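Local coordinates for protein 5-carboxyvanillate decarboxylase (Sphingomonas paucimobilis, PDB 4L6D) that probably removes a carboxyl group from 5-carboxyvanillate as a manganese-binding, amidohydrolase-fold decarboxylase, and is complexed here with vanillic acid, at residues Val81-Arg94 against Phe117-Arg131. Numbering follows the deposited sequence.
With VNL (4-hydroxy-3-methoxybenzoate), chain K.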
ATOM      1  N   VAL A  81      -1.970  -0.506 -24.808  1.00  6.44           N
ATOM      2  CA  VAL A  81      -2.843   0.151 -25.775  1.00  7.01           C
ATOM      3  C   VAL A  81      -4.030   0.821 -25.103  1.00  8.12           C
ATOM      4  O   VAL A  81      -4.975   1.246 -25.769  1.00  7.18           O
ATOM      5  CB  VAL A  81      -3.379  -0.840 -26.850  1.00  8.44           C
ATOM      6  CG1 VAL A  81      -2.220  -1.486 -27.611  1.00  9.99           C
ATOM      7  CG2 VAL A  81      -4.283  -1.901 -26.219  1.00  9.13           C
ATOM      8  N   GLN A  82      -3.962   0.930 -23.783  1.00  6.20           N
ATOM      9  CA  GLN A  82      -5.113   1.357 -22.995  1.00  6.25           C
ATOM     10  C   GLN A  82      -5.420   2.846 -23.020  1.00  7.86           C
ATOM     11  O   GLN A  82      -6.512   3.247 -22.626  1.00  8.68           O
ATOM     12  CB  GLN A  82      -4.968   0.871 -21.557  1.00  5.90           C
ATOM     13  CG  GLN A  82      -5.091  -0.636 -21.431  1.00  6.09           C
ATOM     14  CD  GLN A  82      -4.423  -1.136 -20.178  1.00  6.98           C
ATOM     15  OE1 GLN A  82      -3.334  -1.717 -20.227  1.00  6.45           O
ATOM     16  NE2 GLN A  82      -5.070  -0.906 -19.036  1.00  6.42           N
ATOM     17  N   MET A  83      -4.480   3.669 -23.482  1.00  6.68           N
ATOM     18  CA  MET A  83      -4.746   5.108 -23.548  1.00  7.01           C
ATOM     19  C   MET A  83      -5.493   5.550 -24.807  1.00  9.17           C
ATOM     20  O   MET A  83      -5.999   6.668 -24.864  1.00  9.32           O
ATOM     21  CB  MET A  83      -3.461   5.924 -23.424  1.00  8.21           C
ATOM     22  CG  MET A  83      -2.711   5.670 -22.134  1.00  8.19           C
ATOM     23  SD  MET A  83      -1.387   6.850 -21.866  1.00 10.13           S
ATOM     24  CE  MET A  83      -2.326   8.291 -21.353  1.00  8.48           C
ATOM     25  N   PHE A  84      -5.550   4.681 -25.813  1.00  7.49           N
ATOM     26  CA  PHE A  84      -6.131   5.027 -27.105  1.00  8.02           C
ATOM     27  C   PHE A  84      -7.652   4.880 -27.111  1.00  8.12           C
ATOM     28  O   PHE A  84      -8.232   4.265 -26.216  1.00  9.19           O
ATOM     29  CB  PHE A  84      -5.526   4.139 -28.204  1.00 11.64           C
ATOM     30  CG  PHE A  84      -4.019   4.128 -28.220  1.00 10.78           C
ATOM     31  CD1 PHE A  84      -3.304   5.310 -28.257  1.00 13.48           C
ATOM     32  CD2 PHE A  84      -3.319   2.932 -28.191  1.00  9.16           C
ATOM     33  CE1 PHE A  84      -1.920   5.299 -28.268  1.00 12.90           C
ATOM     34  CE2 PHE A  84      -1.931   2.919 -28.201  1.00 10.79           C
ATOM     35  CZ  PHE A  84      -1.232   4.108 -28.241  1.00  8.93           C
ATOM     36  N   ASP A  85      -8.307   5.424 -28.130  1.00 10.88           N
ATOM     37  CA  ASP A  85      -9.730   5.147 -28.292  1.00 11.36           C
ATOM     38  C   ASP A  85      -9.927   3.658 -28.583  1.00 12.25           C
ATOM     39  O   ASP A  85      -8.961   2.941 -28.866  1.00 12.15           O
ATOM     40  CB  ASP A  85     -10.356   6.014 -29.384  1.00 14.02           C
ATOM     41  CG  ASP A  85      -9.706   5.816 -30.739  1.00 22.34           C
ATOM     42  OD1 ASP A  85      -9.746   4.689 -31.268  1.00 18.39           O
ATOM     43  OD2 ASP A  85      -9.176   6.802 -31.293  1.00 35.07           O
ATOM     44  N   ALA A  86     -11.168   3.195 -28.501  1.00 10.27           N
ATOM     45  CA  ALA A  86     -11.445   1.761 -28.606  1.00  8.59           C
ATOM     46  C   ALA A  86     -10.961   1.122 -29.915  1.00  9.34           C
ATOM     47  O   ALA A  86     -10.304   0.082 -29.881  1.00  9.95           O
ATOM     48  CB  ALA A  86     -12.929   1.492 -28.398  1.00 13.44           C
ATOM     49  N   GLU A  87     -11.268   1.732 -31.056  1.00 10.10           N
ATOM     50  CA  GLU A  87     -10.897   1.124 -32.330  1.00 11.90           C
ATOM     51  C   GLU A  87      -9.385   1.095 -32.520  1.00 11.43           C
ATOM     52  O   GLU A  87      -8.831   0.117 -33.008  1.00 11.57           O
ATOM     53  CB  GLU A  87     -11.564   1.853 -33.495  1.00 16.69           C
ATOM     54  CG  GLU A  87     -13.077   1.930 -33.377  1.00 26.63           C
ATOM     55  CD  GLU A  87     -13.566   3.247 -32.772  1.00 36.79           C
ATOM     56  OE1 GLU A  87     -13.125   3.622 -31.655  1.00 28.04           O
ATOM     57  OE2 GLU A  87     -14.402   3.912 -33.428  1.00 44.50           O
ATOM     58  N   THR A  88      -8.725   2.180 -32.136  1.00 10.76           N
ATOM     59  CA  THR A  88      -7.271   2.258 -32.228  1.00 10.79           C
ATOM     60  C   THR A  88      -6.611   1.240 -31.310  1.00 10.50           C
ATOM     61  O   THR A  88      -5.676   0.544 -31.705  1.00  9.60           O
ATOM     62  CB  THR A  88      -6.777   3.675 -31.875  1.00 11.08           C
ATOM     63  OG1 THR A  88      -7.350   4.620 -32.792  1.00 13.16           O
ATOM     64  CG2 THR A  88      -5.258   3.757 -31.937  1.00 11.39           C
ATOM     65  N   GLY A  89      -7.099   1.152 -30.077  1.00  8.12           N
ATOM     66  CA  GLY A  89      -6.557   0.198 -29.125  1.00  7.86           C
ATOM     67  C   GLY A  89      -6.719  -1.232 -29.606  1.00  8.73           C
ATOM     68  O   GLY A  89      -5.808  -2.044 -29.477  1.00  7.58           O
ATOM     69  N   THR A  90      -7.895  -1.540 -30.138  1.00  8.37           N
ATOM     70  CA  THR A  90      -8.188  -2.885 -30.624  1.00  8.99           C
ATOM     71  C   THR A  90      -7.259  -3.277 -31.775  1.00  8.09           C
ATOM     72  O   THR A  90      -6.645  -4.347 -31.748  1.00  8.89           O
ATOM     73  CB  THR A  90      -9.650  -3.007 -31.057  1.00 10.24           C
ATOM     74  OG1 THR A  90     -10.490  -2.706 -29.934  1.00  8.17           O
ATOM     75  CG2 THR A  90      -9.950  -4.432 -31.546  1.00 11.27           C
ATOM     76  N   ARG A  91      -7.121  -2.394 -32.762  1.00  8.81           N
ATOM     77  CA  ARG A  91      -6.224  -2.655 -33.876  1.00  8.95           C
ATOM     78  C   ARG A  91      -4.776  -2.813 -33.420  1.00  9.18           C
ATOM     79  O   ARG A  91      -4.076  -3.733 -33.846  1.00  9.35           O
ATOM     80  CB  ARG A  91      -6.323  -1.536 -34.916  1.00 11.78           C
ATOM     81  CG  ARG A  91      -5.484  -1.782 -36.157  1.00 13.49           C
ATOM     82  CD  ARG A  91      -5.705  -0.691 -37.196  1.00 13.04           C
ATOM     83  NE  ARG A  91      -5.528   0.626 -36.591  1.00 21.41           N
ATOM     84  CZ  ARG A  91      -4.352   1.232 -36.464  1.00 25.44           C
ATOM     85  NH1 ARG A  91      -3.250   0.655 -36.933  1.00 22.39           N
ATOM     86  NH2 ARG A  91      -4.280   2.420 -35.878  1.00 25.90           N
ATOM     87  N   LEU A  92      -4.316  -1.921 -32.547  1.00  8.08           N
ATOM     88  CA  LEU A  92      -2.923  -1.986 -32.125  1.00  8.98           C
ATOM     89  C   LEU A  92      -2.628  -3.191 -31.242  1.00  8.70           C
ATOM     90  O   LEU A  92      -1.527  -3.729 -31.278  1.00  8.73           O
ATOM     91  CB  LEU A  92      -2.490  -0.687 -31.445  1.00  7.92           C
ATOM     92  CG  LEU A  92      -2.342   0.468 -32.430  1.00 10.56           C
ATOM     93  CD1 LEU A  92      -2.035   1.745 -31.661  1.00 11.33           C
ATOM     94  CD2 LEU A  92      -1.252   0.160 -33.469  1.00  9.30           C
ATOM     95  N   ALA A  93      -3.602  -3.623 -30.448  1.00  8.00           N
ATOM     96  CA  ALA A  93      -3.389  -4.815 -29.639  1.00  6.96           C
ATOM     97  C   ALA A  93      -3.212  -6.016 -30.552  1.00  7.06           C
ATOM     98  O   ALA A  93      -2.329  -6.844 -30.329  1.00  6.88           O
ATOM     99  CB  ALA A  93      -4.548  -5.038 -28.666  1.00  7.13           C
ATOM    100  N   ARG A  94      -4.053  -6.107 -31.574  1.00  7.43           N
ATOM    101  CA  ARG A  94      -3.967  -7.215 -32.512  1.00  7.67           C
ATOM    102  C   ARG A  94      -2.592  -7.226 -33.183  1.00  7.90           C
ATOM    103  O   ARG A  94      -1.948  -8.278 -33.271  1.00  7.69           O
ATOM    104  CB  ARG A  94      -5.104  -7.124 -33.540  1.00  8.12           C
ATOM    105  CG  ARG A  94      -5.309  -8.380 -34.387  1.00  8.39           C
ATOM    106  CD  ARG A  94      -4.329  -8.461 -35.538  1.00 11.55           C
ATOM    107  NE  ARG A  94      -4.548  -7.378 -36.494  1.00 10.96           N
ATOM    108  CZ  ARG A  94      -3.665  -6.999 -37.407  1.00  9.28           C
ATOM    109  NH1 ARG A  94      -3.967  -6.015 -38.239  1.00 11.30           N
ATOM    110  NH2 ARG A  94      -2.481  -7.596 -37.478  1.00 11.96           N
ATOM    111  N   PHE A 117      -4.561  -6.640 -24.811  1.00  5.98           N
ATOM    112  CA  PHE A 117      -5.862  -6.396 -25.411  1.00  6.45           C
ATOM    113  C   PHE A 117      -6.332  -5.007 -25.033  1.00  7.66           C
ATOM    114  O   PHE A 117      -5.735  -4.355 -24.183  1.00  7.74           O
ATOM    115  CB  PHE A 117      -6.883  -7.446 -24.946  1.00  7.76           C
ATOM    116  CG  PHE A 117      -6.903  -7.664 -23.455  1.00  5.75           C
ATOM    117  CD1 PHE A 117      -6.035  -8.586 -22.862  1.00  6.91           C
ATOM    118  CD2 PHE A 117      -7.788  -6.967 -22.648  1.00  6.68           C
ATOM    119  CE1 PHE A 117      -6.038  -8.792 -21.493  1.00  7.29           C
ATOM    120  CE2 PHE A 117      -7.800  -7.183 -21.262  1.00  5.49           C
ATOM    121  CZ  PHE A 117      -6.921  -8.097 -20.695  1.00  5.41           C
ATOM    122  N   ALA A 118      -7.417  -4.573 -25.660  1.00  6.99           N
ATOM    123  CA  ALA A 118      -7.973  -3.254 -25.397  1.00  7.60           C
ATOM    124  C   ALA A 118      -9.309  -3.374 -24.659  1.00  8.22           C
ATOM    125  O   ALA A 118     -10.347  -3.530 -25.301  1.00  7.86           O
ATOM    126  CB  ALA A 118      -8.155  -2.501 -26.721  1.00  7.07           C
ATOM    127  N   PRO A 119      -9.280  -3.305 -23.309  1.00  7.36           N
ATOM    128  CA  PRO A 119     -10.505  -3.471 -22.515  1.00  9.21           C
ATOM    129  C   PRO A 119     -11.509  -2.343 -22.744  1.00  8.82           C
ATOM    130  O   PRO A 119     -12.626  -2.457 -22.242  1.00  8.52           O
ATOM    131  CB  PRO A 119      -9.999  -3.423 -21.057  1.00 10.41           C
ATOM    132  CG  PRO A 119      -8.529  -3.550 -21.113  1.00  9.39           C
ATOM    133  CD  PRO A 119      -8.110  -3.023 -22.460  1.00  7.67           C
ATOM    134  N   GLN A 120     -11.108  -1.275 -23.444  1.00  6.93           N
ATOM    135  CA  GLN A 120     -12.037  -0.232 -23.899  1.00  8.39           C
ATOM    136  C   GLN A 120     -13.235  -0.830 -24.638  1.00  9.52           C
ATOM    137  O   GLN A 120     -14.321  -0.240 -24.669  1.00 10.46           O
ATOM    138  CB  GLN A 120     -11.343   0.740 -24.873  1.00 10.53           C
ATOM    139  CG  GLN A 120     -10.139   1.521 -24.353  1.00 13.78           C
ATOM    140  CD  GLN A 120      -8.828   0.832 -24.670  1.00  9.76           C
ATOM    141  OE1 GLN A 120      -8.613  -0.311 -24.281  1.00  8.44           O
ATOM    142  NE2 GLN A 120      -7.936   1.530 -25.373  1.00  9.73           N
ATOM    143  N   ASP A 121     -13.008  -1.970 -25.287  1.00  9.35           N
ATOM    144  CA  ASP A 121     -14.042  -2.678 -26.040  1.00  8.09           C
ATOM    145  C   ASP A 121     -14.012  -4.124 -25.570  1.00  8.09           C
ATOM    146  O   ASP A 121     -13.312  -4.943 -26.142  1.00  9.71           O
ATOM    147  CB  ASP A 121     -13.741  -2.598 -27.540  1.00 10.44           C
ATOM    148  CG  ASP A 121     -14.765  -3.324 -28.403  1.00  9.70           C
ATOM    149  OD1 ASP A 121     -15.617  -4.083 -27.893  1.00 11.90           O
ATOM    150  OD2 ASP A 121     -14.714  -3.145 -29.637  1.00 12.31           O
ATOM    151  N   PRO A 122     -14.779  -4.442 -24.523  1.00  7.66           N
ATOM    152  CA  PRO A 122     -14.701  -5.774 -23.915  1.00  9.32           C
ATOM    153  C   PRO A 122     -15.050  -6.914 -24.868  1.00  8.51           C
ATOM    154  O   PRO A 122     -14.390  -7.957 -24.812  1.00  8.48           O
ATOM    155  CB  PRO A 122     -15.726  -5.694 -22.785  1.00  9.72           C
ATOM    156  CG  PRO A 122     -15.662  -4.254 -22.367  1.00 12.11           C
ATOM    157  CD  PRO A 122     -15.549  -3.506 -23.686  1.00 10.66           C
ATOM    158  N   ALA A 123     -16.045  -6.726 -25.723  1.00  9.75           N
ATOM    159  CA  ALA A 123     -16.443  -7.794 -26.631  1.00  8.40           C
ATOM    160  C   ALA A 123     -15.353  -8.094 -27.665  1.00 10.15           C
ATOM    161  O   ALA A 123     -15.074  -9.264 -27.954  1.00 10.26           O
ATOM    162  CB  ALA A 123     -17.778  -7.477 -27.305  1.00  9.64           C
ATOM    163  N   SER A 124     -14.725  -7.055 -28.211  1.00  9.30           N
ATOM    164  CA  SER A 124     -13.616  -7.269 -29.146  1.00  8.92           C
ATOM    165  C   SER A 124     -12.395  -7.831 -28.430  1.00  8.27           C
ATOM    166  O   SER A 124     -11.670  -8.658 -28.988  1.00  9.70           O
ATOM    167  CB  SER A 124     -13.232  -5.982 -29.896  1.00 10.46           C
ATOM    168  OG  SER A 124     -14.264  -5.555 -30.772  1.00 11.81           O
ATOM    169  N   ALA A 125     -12.166  -7.384 -27.199  1.00  7.51           N
ATOM    170  CA  ALA A 125     -11.052  -7.896 -26.410  1.00  8.41           C
ATOM    171  C   ALA A 125     -11.217  -9.386 -26.171  1.00  7.40           C
ATOM    172  O   ALA A 125     -10.238 -10.135 -26.225  1.00  7.39           O
ATOM    173  CB  ALA A 125     -10.930  -7.140 -25.074  1.00  7.72           C
ATOM    174  N   ALA A 126     -12.451  -9.816 -25.907  1.00  8.00           N
ATOM    175  CA  ALA A 126     -12.725 -11.237 -25.676  1.00  7.83           C
ATOM    176  C   ALA A 126     -12.346 -12.115 -26.872  1.00  8.67           C
ATOM    177  O   ALA A 126     -11.761 -13.188 -26.693  1.00  9.56           O
ATOM    178  CB  ALA A 126     -14.179 -11.447 -25.282  1.00  7.54           C
ATOM    179  N   ARG A 127     -12.666 -11.659 -28.084  1.00  8.15           N
ATOM    180  CA  ARG A 127     -12.232 -12.346 -29.301  1.00  8.92           C
ATOM    181  C   ARG A 127     -10.709 -12.410 -29.399  1.00  9.68           C
ATOM    182  O   ARG A 127     -10.140 -13.443 -29.752  1.00  9.18           O
ATOM    183  CB  ARG A 127     -12.760 -11.633 -30.548  1.00 10.40           C
ATOM    184  CG  ARG A 127     -14.267 -11.533 -30.630  1.00 15.06           C
ATOM    185  CD  ARG A 127     -14.922 -12.888 -30.526  1.00 18.80           C
ATOM    186  NE  ARG A 127     -14.465 -13.801 -31.567  1.00 17.82           N
ATOM    187  CZ  ARG A 127     -14.578 -15.120 -31.484  1.00 25.85           C
ATOM    188  NH1 ARG A 127     -14.142 -15.896 -32.469  1.00 23.95           N
ATOM    189  NH2 ARG A 127     -15.121 -15.664 -30.402  1.00 27.38           N
ATOM    190  N   GLU A 128     -10.041 -11.295 -29.113  1.00  7.58           N
ATOM    191  CA  GLU A 128      -8.588 -11.259 -29.220  1.00  9.26           C
ATOM    192  C   GLU A 128      -7.919 -12.169 -28.194  1.00  8.96           C
ATOM    193  O   GLU A 128      -6.936 -12.847 -28.502  1.00  7.59           O
ATOM    194  CB  GLU A 128      -8.067  -9.822 -29.110  1.00 10.78           C
ATOM    195  CG  GLU A 128      -6.546  -9.660 -29.277  1.00  8.69           C
ATOM    196  CD  GLU A 128      -6.005 -10.124 -30.625  1.00  8.22           C
ATOM    197  OE1 GLU A 128      -6.791 -10.385 -31.563  1.00  9.25           O
ATOM    198  OE2 GLU A 128      -4.769 -10.233 -30.740  1.00  9.83           O
ATOM    199  N   ILE A 129      -8.462 -12.194 -26.982  1.00  6.80           N
ATOM    200  CA  ILE A 129      -7.951 -13.080 -25.938  1.00  6.51           C
ATOM    201  C   ILE A 129      -8.012 -14.534 -26.407  1.00  7.11           C
ATOM    202  O   ILE A 129      -7.036 -15.272 -26.256  1.00  9.22           O
ATOM    203  CB  ILE A 129      -8.707 -12.852 -24.617  1.00  6.75           C
ATOM    204  CG1 ILE A 129      -8.260 -11.520 -24.022  1.00  7.06           C
ATOM    205  CG2 ILE A 129      -8.474 -13.999 -23.627  1.00  8.03           C
ATOM    206  CD1 ILE A 129      -9.223 -10.921 -23.021  1.00  9.03           C
ATOM    207  N   GLU A 130      -9.129 -14.928 -27.009  1.00  8.61           N
ATOM    208  CA  GLU A 130      -9.250 -16.279 -27.543  1.00  9.42           C
ATOM    209  C   GLU A 130      -8.210 -16.529 -28.631  1.00 10.93           C
ATOM    210  O   GLU A 130      -7.597 -17.594 -28.667  1.00  9.23           O
ATOM    211  CB  GLU A 130     -10.658 -16.534 -28.080  1.00  9.99           C
ATOM    212  CG  GLU A 130     -10.802 -17.882 -28.776  1.00 15.08           C
ATOM    213  CD  GLU A 130     -12.226 -18.190 -29.184  1.00 21.81           C
ATOM    214  OE1 GLU A 130     -12.421 -19.182 -29.911  1.00 23.80           O
ATOM    215  OE2 GLU A 130     -13.148 -17.449 -28.777  1.00 24.52           O
ATOM    216  N   ARG A 131      -7.992 -15.546 -29.504  1.00  9.05           N
ATOM    217  CA  ARG A 131      -7.002 -15.701 -30.571  1.00 10.09           C
ATOM    218  C   ARG A 131      -5.582 -15.842 -30.005  1.00  8.50           C
ATOM    219  O   ARG A 131      -4.795 -16.657 -30.493  1.00  8.93           O
ATOM    220  CB  ARG A 131      -7.084 -14.527 -31.563  1.00  8.15           C
ATOM    221  CG  ARG A 131      -6.260 -14.722 -32.831  1.00  8.68           C
ATOM    222  CD  ARG A 131      -6.345 -13.515 -33.770  1.00 10.16           C
ATOM    223  NE  ARG A 131      -5.546 -12.396 -33.282  1.00  9.90           N
ATOM    224  CZ  ARG A 131      -4.312 -12.120 -33.690  1.00  8.74           C
ATOM    225  NH1 ARG A 131      -3.669 -11.080 -33.177  1.00  8.75           N
ATOM    226  NH2 ARG A 131      -3.722 -12.865 -34.618  1.00 10.40           N
TER
HETATM  227  C1  VNL K 403      -8.387  -4.176 -36.698  1.00  9.80           C
HETATM  228  CO1 VNL K 403      -8.928  -4.226 -35.399  1.00 10.31           C
HETATM  229  CO2 VNL K 403      -8.818  -3.208 -37.636  1.00 12.63           C
HETATM  230  CM1 VNL K 403      -9.911  -3.302 -35.000  1.00 11.52           C
HETATM  231  CM2 VNL K 403      -9.787  -2.279 -37.257  1.00 14.01           C
HETATM  232  OM  VNL K 403     -10.259  -1.297 -38.085  1.00 15.99           O
HETATM  233  CZ  VNL K 403     -10.344  -2.322 -35.892  1.00 14.24           C
HETATM  234  CC  VNL K 403      -7.344  -5.177 -37.106  1.00 11.60           C
HETATM  235  CV  VNL K 403      -9.677  -1.094 -39.393  1.00 19.95           C
HETATM  236  O1  VNL K 403      -7.182  -6.221 -36.430  1.00 11.55           O
HETATM  237  O2  VNL K 403      -6.664  -4.932 -38.137  1.00 14.45           O
HETATM  238  O3  VNL K 403     -11.336  -1.418 -35.584  1.00 17.12           O
HETATM  239  O   HOH W   1     -10.782  -4.689 -27.985  1.00  8.43           O
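Gln-120 reaches from the turn before helix 122-134 into the turn of Val-81 to Phe-84. Its CB lies against the CA and CB of Ala-86, CB to CB 3.9 Å. CG passes beside Phe-84 O. A bend at chi2 (94°) swings the amide toward the backbone carbonyls. NE2 then donates twice: to Phe-84 O at 2.9 Å, nearly straight, and to Val-81 O at 3.0 Å, at 151°. Both acceptors lie in the amide plane, which fixes its rotation. OE1 is buried without a partner. Ala-118 CB packs on the backbone of Gly-89, 3.5 Å from its C, where the helix has no side chain. A water donates to Thr-90 OG1 and Ala-118 O. Further along, Arg-94 CD lies over one face of the Arg-131 guanidinium, which grips Glu-128 side-on. Arg-94 itself holds the vanillate carboxylate, NE to O1 and NH1 to O2, each 2.9 Å. Asp-98 forms salt bridges with both arginines. Segments 86-94 and 122-131 run almost parallel, 4° apart, with axes 10.5 Å apart at closest approach, as neighbouring outer helices of the amidohydrolase TIM barrel. Helix 14-23 flanks the first, helix 158-167 the second, and Phe-117 and Ile-129 touch strand 140-144.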